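Local coordinates for protein monomethylamine methyltransferase MtmB1 (Methanosarcina barkeri, PDB 1NTH) that catalyses methyl transfer from monomethylamine to the corrinoid cofactor of its partner protein MtmC, a step in methanogenesis from methylamine, at residues E272-V277 / L312-W317; V279-N284 / S292-G297; S305-E310 / L346-A351; N332-C337 / I354-S359. All blocks are in the same frame, centred on the assembly; numbering follows the deposited sequence. Where two conformers were deposited one is given.

Contact 1 of 4, residues E272-V277 / L312-W317; sequences EETTIV and LMIAGW
Ile314 reaches out from helix 309-325 and overlaps the side chains of Thr274 and Thr275 on helix 271-288. These are successive outer helices of the TIM barrel. Their axes come within 9.1 Å over the two short segments, and their N-to-C directions differ by 42°. The contact is small, buried and largely apolar, with no hydrogen bond across it. CG1 of Ile314 lies anti to its carbonyl carbon (chi1 -67°), and the chain runs on extended, which carries CD1 toward Thr274. There Ile314 CD1 sits 3.7 Å from Thr274 CG2. The other threonine meets the base of the same side chain: Thr275 OG1 is 3.5 Å from both CA and CG1 of Ile314. Both threonine hydroxyls turn back to their own helix, where Thr274 OG1 bonds Gly270 O and Thr275 OG1 bonds Ile271 O. This lets Thr275 OG1 lie against the hydrocarbon of Ile314 without a polar mate on the other helix. An alanine in place of Ile314 would lose CG1, CG2 and CD1, and would probably open a gap between the helices beside both threonines. Helix 56-73 packs close by, with Leu62 on Thr275 and Met58 on Trp317. The indole of Trp317 turns away to stack on Phe47, and its NE1 bonds Glu50 O. Its CB stays behind at the interface, 3.9 Å from Thr275 CG2.

Contact 2 of 4, residues V279-N284 / S292-G297; sequences VATHIN and SWHLDG
His282 and His294 carry most of this contact, which joins helix 271-288 to strand 293-300 within a beta-alpha-beta unit. Their rings form an edge-to-face pair. The centroids are 4.3 Å apart and the planes meet at 60°. His294 gives the edge: its CD2 stands over the centre of the His282 ring, 3.3 Å above the plane. In return, His282 CA lies over a face of the His294 ring in a CH-pi contact, 4.1 Å from the centroid. Asp296 adds to the grip from the same strand. Its OD2 lies at the edge of the His282 ring, 3.4 Å from CE1, with the carboxylate nearly perpendicular to the ring. A water links the two segments, 2.7 Å from His294 NE2 in the plane of that ring and 3.1 Å from Thr281 OG1. The remaining ring nitrogens are also held: His294 ND1 bonds Asp258, and His282 bonds Asp278 O through ND1 and Arg361 through NE2. Arg361 also forms a salt bridge with Asp296 OD2. Strand 293-300 runs between strands 255-259 and 330-333 of the barrel, and helix 56-73 packs against helix 271-288.

Contact 3 of 4, residues S305-E310 / L346-A351; sequences STNTRE and LLEASA
Asn307 has its CG between the backbone N and the carbonyl carbon (chi1 50°), which turns its amide toward Glu348. The glutamate meets it with a chain extended beyond CG. The pair ties a beta-alpha loop of the TIM barrel, just ahead of helix 309-325, to the side of the next helix, 343-359. Asn307 ND2 donates to Glu348 OE2 at 2.9 Å, and the bond is almost straight at 169°. The oxygen lies in the amide plane of Asn307. It is met on its anti side, a little out of the carboxylate plane, and the two flat groups stand almost perpendicular. The amide also lies along the aliphatic part of the glutamate: Asn307 CG is 3.5 Å from Glu348 CB. The buried carboxylate has further donors in the backbone of another loop, with Cys337 N at OE2 and Ala338 N at OE1. Glu348 therefore joins two loops. With an alanine at Asn307, OE2 would lose its side-chain donor, and the 305-310 loop would probably be held less firmly to helix 343-359. The loop also has bonds of its own. Thr308 takes the N-cap position of helix 309-325. Ser305 makes an ST turn, and its hydroxyl also bonds Tyr335 O. In that turn the backbone N of Asn307 itself donates to Ser305 OG, at 3.1 Å and 174°.

Contact 4 of 4, residues N332-C337 / I354-S359; sequences NQYYPC and ITDTAS
This is a buried polar contact, in which Asn332 and Tyr334 on one side meet the carboxylate of Asp356 on the other. It lies inside a beta-alpha-beta unit of the barrel. Strand 330-333 and the loop after it face the last turns of helix 343-359, the helix that leads back to strand 363-366. Asn332 ND2 donates to Asp356 OD1 at 2.8 Å, with an angle of 170° at the hydrogen. The oxygen lies in the amide plane and is approached on its syn side. The asparagine CB also rests against the carboxylate, 3.2 Å from Asp356 OD2. Tyr334 comes to the other oxygen. CG of Tyr334 is anti to the carbonyl carbon (chi1 -65°), which sends the ring toward the helix. There the phenol OH stops 2.7 Å from Asp356 OD2. The ring and carboxylate planes are 80° apart. Gln352, one turn earlier on the helix, gives OD2 a weak bond through NE2 and holds Gln333 O more firmly. Helix 380-393 packs against both sides, with Met386 on Tyr334 and Val389 on Ile354. The backbone of Asn332 is paired with strand 363-366, which probably helps to place its amide. Each oxygen of the buried carboxylate thus has a polar group close to it. Such surroundings would probably ease the cost of burying an acid, and probably limit the rotation of the Asp356 carboxylate.

Along the chain, helix 271-288 opens contact 1 and then contact 2. Contact 2 closes first, at strand 293-300, and so lies wholly within the span of contact 1. The loop at 305-310 opens contact 3 before contact 1 closes on helix 309-325, so these two cross. Residues 332-337 open contact 4 before contact 3 closes on helix 343-359, so this pair crosses too. Contact 4 closes last, near the end of the same helix. Contacts 2 and 4 reach neighbouring strands, where Asp296 O meets Gln333 NE2. Ser305 OG and Tyr335 O join contacts 3 and 4. Together the four link three successive outer helices, the third through the loop before helix 309-325, and tie the first and third to barrel strands.

Contact 1 of 4, residues E272-V277 / L312-W317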
loop_
_atom_site.group_PDB
_atom_site.type_symbol
_atom_site.label_atom_id
_atom_site.label_comp_id
_atom_site.label_asym_id
_atom_site.label_seq_id
_atom_site.Cartn_x
_atom_site.Cartn_y
_atom_site.Cartn_z
ATOM N N GLU A 272 -0.580 20.071 -46.580
ATOM C CA GLU A 272 -0.172 21.174 -45.719
ATOM C C GLU A 272 -1.305 21.643 -44.809
ATOM O O GLU A 272 -1.081 21.955 -43.638
ATOM C CB GLU A 272 0.347 22.357 -46.547
ATOM C CG GLU A 272 1.715 22.147 -47.193
ATOM C CD GLU A 272 1.664 21.326 -48.467
ATOM O OE1 GLU A 272 0.548 21.015 -48.939
ATOM O OE2 GLU A 272 2.746 21.000 -49.005
ATOM N N GLU A 273 -2.520 21.691 -45.346
ATOM C CA GLU A 273 -3.672 22.127 -44.563
ATOM C C GLU A 273 -3.931 21.201 -43.378
ATOM O O GLU A 273 -4.180 21.658 -42.262
ATOM C CB GLU A 273 -4.934 22.182 -45.431
ATOM C CG GLU A 273 -4.914 23.225 -46.541
ATOM C CD GLU A 273 -4.275 22.725 -47.827
ATOM O OE1 GLU A 273 -4.438 23.404 -48.862
ATOM O OE2 GLU A 273 -3.612 21.665 -47.814
ATOM N N THR A 274 -3.880 19.898 -43.630
ATOM C CA THR A 274 -4.123 18.918 -42.580
ATOM C C THR A 274 -2.997 18.946 -41.546
ATOM O O THR A 274 -3.226 18.675 -40.367
ATOM C CB THR A 274 -4.259 17.496 -43.169
ATOM O OG1 THR A 274 -5.321 17.480 -44.134
ATOM C CG2 THR A 274 -4.596 16.489 -42.069
ATOM N N THR A 275 -1.788 19.287 -41.984
ATOM C CA THR A 275 -0.652 19.350 -41.070
ATOM C C THR A 275 -0.792 20.558 -40.145
ATOM O O THR A 275 -0.417 20.503 -38.973
ATOM C CB THR A 275 0.680 19.415 -41.847
ATOM O OG1 THR A 275 0.721 18.343 -42.802
ATOM C CG2 THR A 275 1.867 19.265 -40.891
ATOM N N ILE A 276 -1.335 21.653 -40.671
ATOM C CA ILE A 276 -1.556 22.844 -39.862
ATOM C C ILE A 276 -2.517 22.459 -38.736
ATOM O O ILE A 276 -2.309 22.816 -37.576
ATOM C CB ILE A 276 -2.185 23.984 -40.704
ATOM C CG1 ILE A 276 -1.149 24.523 -41.691
ATOM C CG2 ILE A 276 -2.695 25.099 -39.794
ATOM C CD1 ILE A 276 -1.703 25.572 -42.648
ATOM N N VAL A 277 -3.564 21.719 -39.085
ATOM C CA VAL A 277 -4.542 21.270 -38.099
ATOM C C VAL A 277 -3.864 20.338 -37.096
ATOM O O VAL A 277 -4.111 20.428 -35.891
ATOM C CB VAL A 277 -5.715 20.514 -38.775
ATOM C CG1 VAL A 277 -6.534 19.760 -37.734
ATOM C CG2 VAL A 277 -6.600 21.501 -39.513
ATOM N N LEU A 312 1.848 9.995 -44.020
ATOM C CA LEU A 312 3.189 9.878 -43.458
ATOM C C LEU A 312 3.851 11.257 -43.481
ATOM O O LEU A 312 4.538 11.642 -42.536
ATOM C CB LEU A 312 4.025 8.865 -44.250
ATOM C CG LEU A 312 3.609 7.395 -44.095
ATOM C CD1 LEU A 312 4.434 6.521 -45.029
ATOM C CD2 LEU A 312 3.803 6.951 -42.640
ATOM N N MET A 313 3.630 12.011 -44.557
ATOM C CA MET A 313 4.196 13.354 -44.663
ATOM C C MET A 313 3.598 14.271 -43.601
ATOM O O MET A 313 4.303 15.078 -42.995
ATOM C CB MET A 313 3.933 13.935 -46.057
ATOM C CG MET A 313 4.737 13.267 -47.158
ATOM S SD MET A 313 4.243 13.844 -48.796
ATOM C CE MET A 313 4.862 15.520 -48.771
ATOM N N ILE A 314 2.293 14.145 -43.378
ATOM C CA ILE A 314 1.618 14.960 -42.375
ATOM C C ILE A 314 2.204 14.674 -40.993
ATOM O O ILE A 314 2.551 15.598 -40.255
ATOM C CB ILE A 314 0.098 14.673 -42.365
ATOM C CG1 ILE A 314 -0.516 15.151 -43.687
ATOM C CG2 ILE A 314 -0.571 15.367 -41.178
ATOM C CD1 ILE A 314 -1.927 14.656 -43.927
ATOM N N ALA A 315 2.328 13.396 -40.651
ATOM C CA ALA A 315 2.871 13.011 -39.351
ATOM C C ALA A 315 4.334 13.434 -39.198
ATOM O O ALA A 315 4.732 13.957 -38.153
ATOM C CB ALA A 315 2.741 11.504 -39.155
ATOM N N GLY A 316 5.129 13.205 -40.238
ATOM C CA GLY A 316 6.537 13.563 -40.187
ATOM C C GLY A 316 6.774 15.044 -39.970
ATOM O O GLY A 316 7.596 15.432 -39.137
ATOM N N TRP A 317 6.058 15.881 -40.714
ATOM C CA TRP A 317 6.211 17.323 -40.572
ATOM C C TRP A 317 5.664 17.830 -39.244
ATOM O O TRP A 317 6.280 18.679 -38.602
ATOM C CB TRP A 317 5.522 18.061 -41.728
ATOM C CG TRP A 317 6.359 18.124 -42.968
ATOM C CD1 TRP A 317 6.577 17.121 -43.870
ATOM C CD2 TRP A 317 7.126 19.245 -43.421
ATOM N NE1 TRP A 317 7.434 17.550 -44.859
ATOM C CE2 TRP A 317 7.786 18.850 -44.607
ATOM C CE3 TRP A 317 7.320 20.548 -42.940
ATOM C CZ2 TRP A 317 8.628 19.714 -45.321
ATOM C CZ3 TRP A 317 8.157 21.409 -43.650
ATOM C CH2 TRP A 317 8.799 20.985 -44.829
#

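Contact 2 of 4, residues V279-N284 / S292-G297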
loop_
_atom_site.group_PDB
_atom_site.type_symbol
_atom_site.label_atom_id
_atom_site.label_comp_id
_atom_site.label_asym_id
_atom_site.label_seq_id
_atom_site.Cartn_x
_atom_site.Cartn_y
_atom_site.Cartn_z
ATOM N N VAL A 279 -0.712 20.246 -36.126
ATOM C CA VAL A 279 0.100 21.011 -35.182
ATOM C C VAL A 279 -0.825 21.674 -34.165
ATOM O O VAL A 279 -0.551 21.677 -32.963
ATOM C CB VAL A 279 0.949 22.087 -35.912
ATOM C CG1 VAL A 279 1.587 23.042 -34.902
ATOM C CG2 VAL A 279 2.028 21.403 -36.746
ATOM N N ALA A 280 -1.939 22.219 -34.644
ATOM C CA ALA A 280 -2.896 22.870 -33.764
ATOM C C ALA A 280 -3.467 21.912 -32.718
ATOM O O ALA A 280 -3.678 22.308 -31.571
ATOM C CB ALA A 280 -4.036 23.482 -34.584
ATOM N N THR A 281 -3.720 20.662 -33.101
ATOM C CA THR A 281 -4.279 19.710 -32.146
ATOM C C THR A 281 -3.232 19.164 -31.175
ATOM O O THR A 281 -3.584 18.738 -30.075
ATOM C CB THR A 281 -5.050 18.556 -32.855
ATOM O OG1 THR A 281 -4.181 17.824 -33.723
ATOM C CG2 THR A 281 -6.198 19.134 -33.674
ATOM N N HIS A 282 -1.958 19.184 -31.571
ATOM C CA HIS A 282 -0.885 18.749 -30.671
ATOM C C HIS A 282 -0.844 19.791 -29.553
ATOM O O HIS A 282 -0.704 19.462 -28.375
ATOM C CB HIS A 282 0.480 18.735 -31.376
ATOM C CG HIS A 282 0.818 17.439 -32.046
ATOM N ND1 HIS A 282 0.175 16.993 -33.182
ATOM C CD2 HIS A 282 1.751 16.501 -31.749
ATOM C CE1 HIS A 282 0.700 15.838 -33.556
ATOM N NE2 HIS A 282 1.657 15.517 -32.703
ATOM N N ILE A 283 -0.969 21.061 -29.933
ATOM C CA ILE A 283 -0.962 22.149 -28.963
ATOM C C ILE A 283 -2.227 22.112 -28.097
ATOM O O ILE A 283 -2.165 22.294 -26.881
ATOM C CB ILE A 283 -0.861 23.528 -29.678
ATOM C CG1 ILE A 283 0.493 23.648 -30.390
ATOM C CG2 ILE A 283 -1.014 24.656 -28.668
ATOM C CD1 ILE A 283 0.622 24.886 -31.294
ATOM N N ASN A 284 -3.376 21.867 -28.718
ATOM C CA ASN A 284 -4.629 21.814 -27.970
ATOM C C ASN A 284 -4.596 20.713 -26.904
ATOM O O ASN A 284 -5.236 20.832 -25.861
ATOM C CB ASN A 284 -5.809 21.576 -28.918
ATOM C CG ASN A 284 -7.145 21.796 -28.241
ATOM O OD1 ASN A 284 -7.370 22.840 -27.632
ATOM N ND2 ASN A 284 -8.042 20.818 -28.344
ATOM N N SER A 292 -0.320 14.575 -20.882
ATOM C CA SER A 292 1.056 14.271 -20.512
ATOM C C SER A 292 1.755 14.062 -21.852
ATOM O O SER A 292 2.919 14.407 -22.022
ATOM C CB SER A 292 1.129 12.986 -19.685
ATOM O OG SER A 292 0.489 13.150 -18.433
ATOM N N TRP A 293 1.030 13.463 -22.795
ATOM C CA TRP A 293 1.546 13.261 -24.142
ATOM C C TRP A 293 0.386 13.203 -25.128
ATOM O O TRP A 293 -0.763 12.984 -24.738
ATOM C CB TRP A 293 2.435 12.002 -24.245
ATOM C CG TRP A 293 1.795 10.655 -24.021
ATOM C CD1 TRP A 293 1.470 10.084 -22.822
ATOM C CD2 TRP A 293 1.548 9.653 -25.019
ATOM N NE1 TRP A 293 1.055 8.783 -23.007
ATOM C CE2 TRP A 293 1.093 8.494 -24.348
ATOM C CE3 TRP A 293 1.676 9.621 -26.415
ATOM C CZ2 TRP A 293 0.763 7.314 -25.028
ATOM C CZ3 TRP A 293 1.348 8.447 -27.092
ATOM C CH2 TRP A 293 0.898 7.309 -26.395
ATOM N N HIS A 294 0.690 13.432 -26.400
ATOM C CA HIS A 294 -0.334 13.437 -27.436
ATOM C C HIS A 294 -0.091 12.374 -28.492
ATOM O O HIS A 294 1.022 12.233 -29.002
ATOM C CB HIS A 294 -0.377 14.808 -28.115
ATOM C CG HIS A 294 -1.314 14.874 -29.281
ATOM N ND1 HIS A 294 -2.684 14.918 -29.135
ATOM C CD2 HIS A 294 -1.077 14.875 -30.614
ATOM C CE1 HIS A 294 -3.251 14.944 -30.329
ATOM N NE2 HIS A 294 -2.299 14.918 -31.244
ATOM N N LEU A 295 -1.147 11.638 -28.821
ATOM C CA LEU A 295 -1.073 10.590 -29.823
ATOM C C LEU A 295 -1.706 11.089 -31.121
ATOM O O LEU A 295 -2.871 11.487 -31.141
ATOM C CB LEU A 295 -1.819 9.346 -29.349
ATOM C CG LEU A 295 -1.791 8.167 -30.326
ATOM C CD1 LEU A 295 -0.388 7.581 -30.405
ATOM C CD2 LEU A 295 -2.771 7.122 -29.861
ATOM N N ASP A 296 -0.924 11.063 -32.193
ATOM C CA ASP A 296 -1.378 11.503 -33.510
ATOM C C ASP A 296 -1.837 10.268 -34.283
ATOM O O ASP A 296 -1.780 9.145 -33.775
ATOM C CB ASP A 296 -0.209 12.184 -34.233
ATOM C CG ASP A 296 -0.636 12.978 -35.459
ATOM O OD1 ASP A 296 -1.836 12.985 -35.814
ATOM O OD2 ASP A 296 0.257 13.604 -36.069
ATOM N N GLY A 297 -2.294 10.478 -35.511
ATOM C CA GLY A 297 -2.739 9.374 -36.339
ATOM C C GLY A 297 -3.403 9.891 -37.601
ATOM O O GLY A 297 -4.577 9.612 -37.832
HETATM O O HOH W 1 -2.951 14.934 -33.880
#

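Contact 3 of 4, residues S305-E310 / L346-A351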
loop_
_atom_site.group_PDB
_atom_site.type_symbol
_atom_site.label_atom_id
_atom_site.label_comp_id
_atom_site.label_asym_id
_atom_site.label_seq_id
_atom_site.Cartn_x
_atom_site.Cartn_y
_atom_site.Cartn_z
ATOM N N SER A 305 -6.105 4.543 -43.885
ATOM C CA SER A 305 -4.814 4.098 -43.365
ATOM C C SER A 305 -3.952 5.279 -42.934
ATOM O O SER A 305 -4.114 6.397 -43.424
ATOM C CB SER A 305 -4.061 3.290 -44.423
ATOM O OG SER A 305 -2.738 3.006 -43.996
ATOM N N THR A 306 -3.025 5.016 -42.019
ATOM C CA THR A 306 -2.127 6.043 -41.510
ATOM C C THR A 306 -0.764 6.005 -42.205
ATOM O O THR A 306 0.101 6.832 -41.921
ATOM C CB THR A 306 -1.880 5.855 -40.003
ATOM O OG1 THR A 306 -1.434 4.514 -39.771
ATOM C CG2 THR A 306 -3.151 6.117 -39.208
ATOM N N ASN A 307 -0.566 5.054 -43.112
ATOM C CA ASN A 307 0.720 4.951 -43.787
ATOM C C ASN A 307 0.725 5.235 -45.287
ATOM O O ASN A 307 1.522 4.659 -46.030
ATOM C CB ASN A 307 1.350 3.581 -43.520
ATOM C CG ASN A 307 0.400 2.438 -43.787
ATOM O OD1 ASN A 307 -0.134 1.827 -42.859
ATOM N ND2 ASN A 307 0.176 2.142 -45.065
ATOM N N THR A 308 -0.162 6.113 -45.739
ATOM C CA THR A 308 -0.165 6.472 -47.151
ATOM C C THR A 308 0.893 7.564 -47.262
ATOM O O THR A 308 1.318 8.130 -46.249
ATOM C CB THR A 308 -1.528 7.036 -47.617
ATOM O OG1 THR A 308 -1.775 8.293 -46.976
ATOM C CG2 THR A 308 -2.650 6.061 -47.291
ATOM N N ARG A 309 1.331 7.856 -48.478
ATOM C CA ARG A 309 2.345 8.881 -48.677
ATOM C C ARG A 309 1.944 10.199 -48.018
ATOM O O ARG A 309 2.755 10.835 -47.344
ATOM C CB ARG A 309 2.585 9.090 -50.176
ATOM C CG ARG A 309 3.662 10.113 -50.514
ATOM C CD ARG A 309 3.914 10.131 -52.023
ATOM N NE ARG A 309 4.471 8.867 -52.497
ATOM C CZ ARG A 309 5.771 8.583 -52.531
ATOM N NH1 ARG A 309 6.661 9.479 -52.123
ATOM N NH2 ARG A 309 6.183 7.397 -52.962
ATOM N N GLU A 310 0.689 10.600 -48.197
ATOM C CA GLU A 310 0.211 11.853 -47.629
ATOM C C GLU A 310 0.173 11.882 -46.105
ATOM O O GLU A 310 0.631 12.847 -45.494
ATOM C CB GLU A 310 -1.178 12.192 -48.177
ATOM C CG GLU A 310 -1.207 12.378 -49.689
ATOM C CD GLU A 310 -1.569 11.111 -50.444
ATOM O OE1 GLU A 310 -1.463 10.003 -49.873
ATOM O OE2 GLU A 310 -1.955 11.225 -51.628
ATOM N N LEU A 346 3.273 -5.723 -43.086
ATOM C CA LEU A 346 4.564 -5.462 -42.467
ATOM C C LEU A 346 5.285 -4.279 -43.105
ATOM O O LEU A 346 5.903 -3.477 -42.408
ATOM C CB LEU A 346 5.446 -6.714 -42.536
ATOM C CG LEU A 346 4.899 -7.937 -41.794
ATOM C CD1 LEU A 346 5.887 -9.091 -41.907
ATOM C CD2 LEU A 346 4.658 -7.584 -40.321
ATOM N N LEU A 347 5.207 -4.164 -44.429
ATOM C CA LEU A 347 5.864 -3.059 -45.116
ATOM C C LEU A 347 5.171 -1.732 -44.821
ATOM O O LEU A 347 5.827 -0.695 -44.710
ATOM C CB LEU A 347 5.897 -3.310 -46.630
ATOM C CG LEU A 347 6.781 -4.474 -47.088
ATOM C CD1 LEU A 347 6.686 -4.624 -48.602
ATOM C CD2 LEU A 347 8.223 -4.228 -46.670
ATOM N N GLU A 348 3.847 -1.765 -44.698
ATOM C CA GLU A 348 3.086 -0.555 -44.398
ATOM C C GLU A 348 3.478 -0.044 -43.014
ATOM O O GLU A 348 3.779 1.137 -42.834
ATOM C CB GLU A 348 1.583 -0.846 -44.416
ATOM C CG GLU A 348 0.949 -0.908 -45.799
ATOM C CD GLU A 348 -0.548 -1.163 -45.723
ATOM O OE1 GLU A 348 -0.953 -2.338 -45.586
ATOM O OE2 GLU A 348 -1.323 -0.183 -45.778
ATOM N N ALA A 349 3.474 -0.945 -42.037
ATOM C CA ALA A 349 3.829 -0.575 -40.673
ATOM C C ALA A 349 5.282 -0.115 -40.614
ATOM O O ALA A 349 5.620 0.799 -39.862
ATOM C CB ALA A 349 3.612 -1.758 -39.737
ATOM N N SER A 350 6.141 -0.749 -41.407
ATOM C CA SER A 350 7.554 -0.388 -41.432
ATOM C C SER A 350 7.748 1.042 -41.923
ATOM O O SER A 350 8.537 1.799 -41.357
ATOM C CB SER A 350 8.339 -1.352 -42.327
ATOM O OG SER A 350 8.371 -2.651 -41.768
ATOM N N ALA A 351 7.037 1.410 -42.983
ATOM C CA ALA A 351 7.154 2.760 -43.517
ATOM C C ALA A 351 6.783 3.771 -42.438
ATOM O O ALA A 351 7.436 4.806 -42.300
ATOM C CB ALA A 351 6.243 2.932 -44.734
#

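Contact 4 of 4, residues N332-C337 / I354-S359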
loop_
_atom_site.group_PDB
_atom_site.type_symbol
_atom_site.label_atom_id
_atom_site.label_comp_id
_atom_site.label_asym_id
_atom_site.label_seq_id
_atom_site.Cartn_x
_atom_site.Cartn_y
_atom_site.Cartn_z
ATOM N N ASN A 332 2.523 8.183 -32.369
ATOM C CA ASN A 332 1.689 8.024 -33.557
ATOM C C ASN A 332 1.091 6.623 -33.524
ATOM O O ASN A 332 1.712 5.688 -33.009
ATOM C CB ASN A 332 2.513 8.239 -34.833
ATOM C CG ASN A 332 1.639 8.582 -36.036
ATOM O OD1 ASN A 332 0.429 8.774 -35.900
ATOM N ND2 ASN A 332 2.249 8.668 -37.212
ATOM N N GLN A 333 -0.119 6.486 -34.067
ATOM C CA GLN A 333 -0.842 5.217 -34.087
ATOM C C GLN A 333 -0.845 4.601 -35.486
ATOM O O GLN A 333 -0.858 5.312 -36.490
ATOM C CB GLN A 333 -2.274 5.405 -33.581
ATOM C CG GLN A 333 -3.030 6.540 -34.224
ATOM C CD GLN A 333 -4.366 6.793 -33.554
ATOM O OE1 GLN A 333 -5.304 6.015 -33.696
ATOM N NE2 GLN A 333 -4.451 7.882 -32.808
ATOM N N TYR A 334 -0.839 3.272 -35.528
ATOM C CA TYR A 334 -0.739 2.501 -36.770
ATOM C C TYR A 334 -1.984 1.796 -37.308
ATOM O O TYR A 334 -2.525 0.903 -36.656
ATOM C CB TYR A 334 0.365 1.447 -36.592
ATOM C CG TYR A 334 1.750 2.025 -36.403
ATOM C CD1 TYR A 334 2.018 2.952 -35.389
ATOM C CD2 TYR A 334 2.784 1.684 -37.273
ATOM C CE1 TYR A 334 3.278 3.531 -35.260
ATOM C CE2 TYR A 334 4.044 2.251 -37.152
ATOM C CZ TYR A 334 4.285 3.179 -36.149
ATOM O OH TYR A 334 5.517 3.783 -36.072
ATOM N N TYR A 335 -2.402 2.184 -38.515
ATOM C CA TYR A 335 -3.555 1.590 -39.203
ATOM C C TYR A 335 -3.203 1.151 -40.623
ATOM O O TYR A 335 -3.451 1.886 -41.578
ATOM C CB TYR A 335 -4.725 2.569 -39.270
ATOM C CG TYR A 335 -5.533 2.666 -38.003
ATOM C CD1 TYR A 335 -5.230 3.614 -37.026
ATOM C CD2 TYR A 335 -6.629 1.830 -37.794
ATOM C CE1 TYR A 335 -6.007 3.731 -35.876
ATOM C CE2 TYR A 335 -7.409 1.937 -36.650
ATOM C CZ TYR A 335 -7.097 2.890 -35.698
ATOM O OH TYR A 335 -7.900 3.021 -34.590
ATOM N N PRO A 336 -2.616 -0.044 -40.782
ATOM C CA PRO A 336 -2.268 -0.516 -42.127
ATOM C C PRO A 336 -3.527 -1.004 -42.846
ATOM O O PRO A 336 -4.520 -1.350 -42.201
ATOM C CB PRO A 336 -1.311 -1.678 -41.858
ATOM C CG PRO A 336 -0.791 -1.410 -40.467
ATOM C CD PRO A 336 -2.006 -0.900 -39.752
ATOM N N CYS A 337 -3.484 -1.035 -44.175
ATOM C CA CYS A 337 -4.618 -1.510 -44.966
ATOM C C CYS A 337 -4.682 -3.033 -44.938
ATOM O O CYS A 337 -5.751 -3.622 -44.764
ATOM C CB CYS A 337 -4.486 -1.067 -46.428
ATOM S SG CYS A 337 -4.700 0.690 -46.734
ATOM N N ILE A 354 9.516 3.963 -39.713
ATOM C CA ILE A 354 10.668 4.726 -40.177
ATOM C C ILE A 354 10.359 6.218 -40.039
ATOM O O ILE A 354 11.157 6.984 -39.500
ATOM C CB ILE A 354 10.991 4.407 -41.658
ATOM C CG1 ILE A 354 11.512 2.973 -41.775
ATOM C CG2 ILE A 354 11.998 5.414 -42.208
ATOM C CD1 ILE A 354 11.617 2.471 -43.213
ATOM N N THR A 355 9.184 6.615 -40.515
ATOM C CA THR A 355 8.758 8.008 -40.457
ATOM C C THR A 355 8.655 8.528 -39.024
ATOM O O THR A 355 9.183 9.595 -38.705
ATOM C CB THR A 355 7.391 8.189 -41.141
ATOM O OG1 THR A 355 7.469 7.712 -42.492
ATOM C CG2 THR A 355 6.978 9.657 -41.143
ATOM N N ASP A 356 7.973 7.773 -38.167
ATOM C CA ASP A 356 7.793 8.175 -36.774
ATOM C C ASP A 356 9.105 8.255 -36.000
ATOM O O ASP A 356 9.334 9.193 -35.238
ATOM C CB ASP A 356 6.844 7.210 -36.057
ATOM C CG ASP A 356 5.415 7.313 -36.560
ATOM O OD1 ASP A 356 5.058 8.372 -37.125
ATOM O OD2 ASP A 356 4.649 6.344 -36.374
ATOM N N THR A 357 9.963 7.262 -36.188
ATOM C CA THR A 357 11.246 7.240 -35.498
ATOM C C THR A 357 12.127 8.412 -35.925
ATOM O O THR A 357 12.641 9.156 -35.087
ATOM C CB THR A 357 11.987 5.913 -35.770
ATOM O OG1 THR A 357 11.191 4.821 -35.292
ATOM C CG2 THR A 357 13.340 5.897 -35.071
ATOM N N ALA A 358 12.290 8.596 -37.231
ATOM C CA ALA A 358 13.129 9.680 -37.726
ATOM C C ALA A 358 12.566 11.070 -37.448
ATOM O O ALA A 358 13.327 12.014 -37.244
ATOM C CB ALA A 358 13.365 9.505 -39.218
ATOM N N SER A 359 11.242 11.202 -37.428
ATOM C CA SER A 359 10.630 12.509 -37.191
ATOM C C SER A 359 10.647 12.936 -35.725
ATOM O O SER A 359 10.319 14.078 -35.410
ATOM C CB SER A 359 9.192 12.542 -37.733
ATOM O OG SER A 359 8.328 11.675 -37.018
#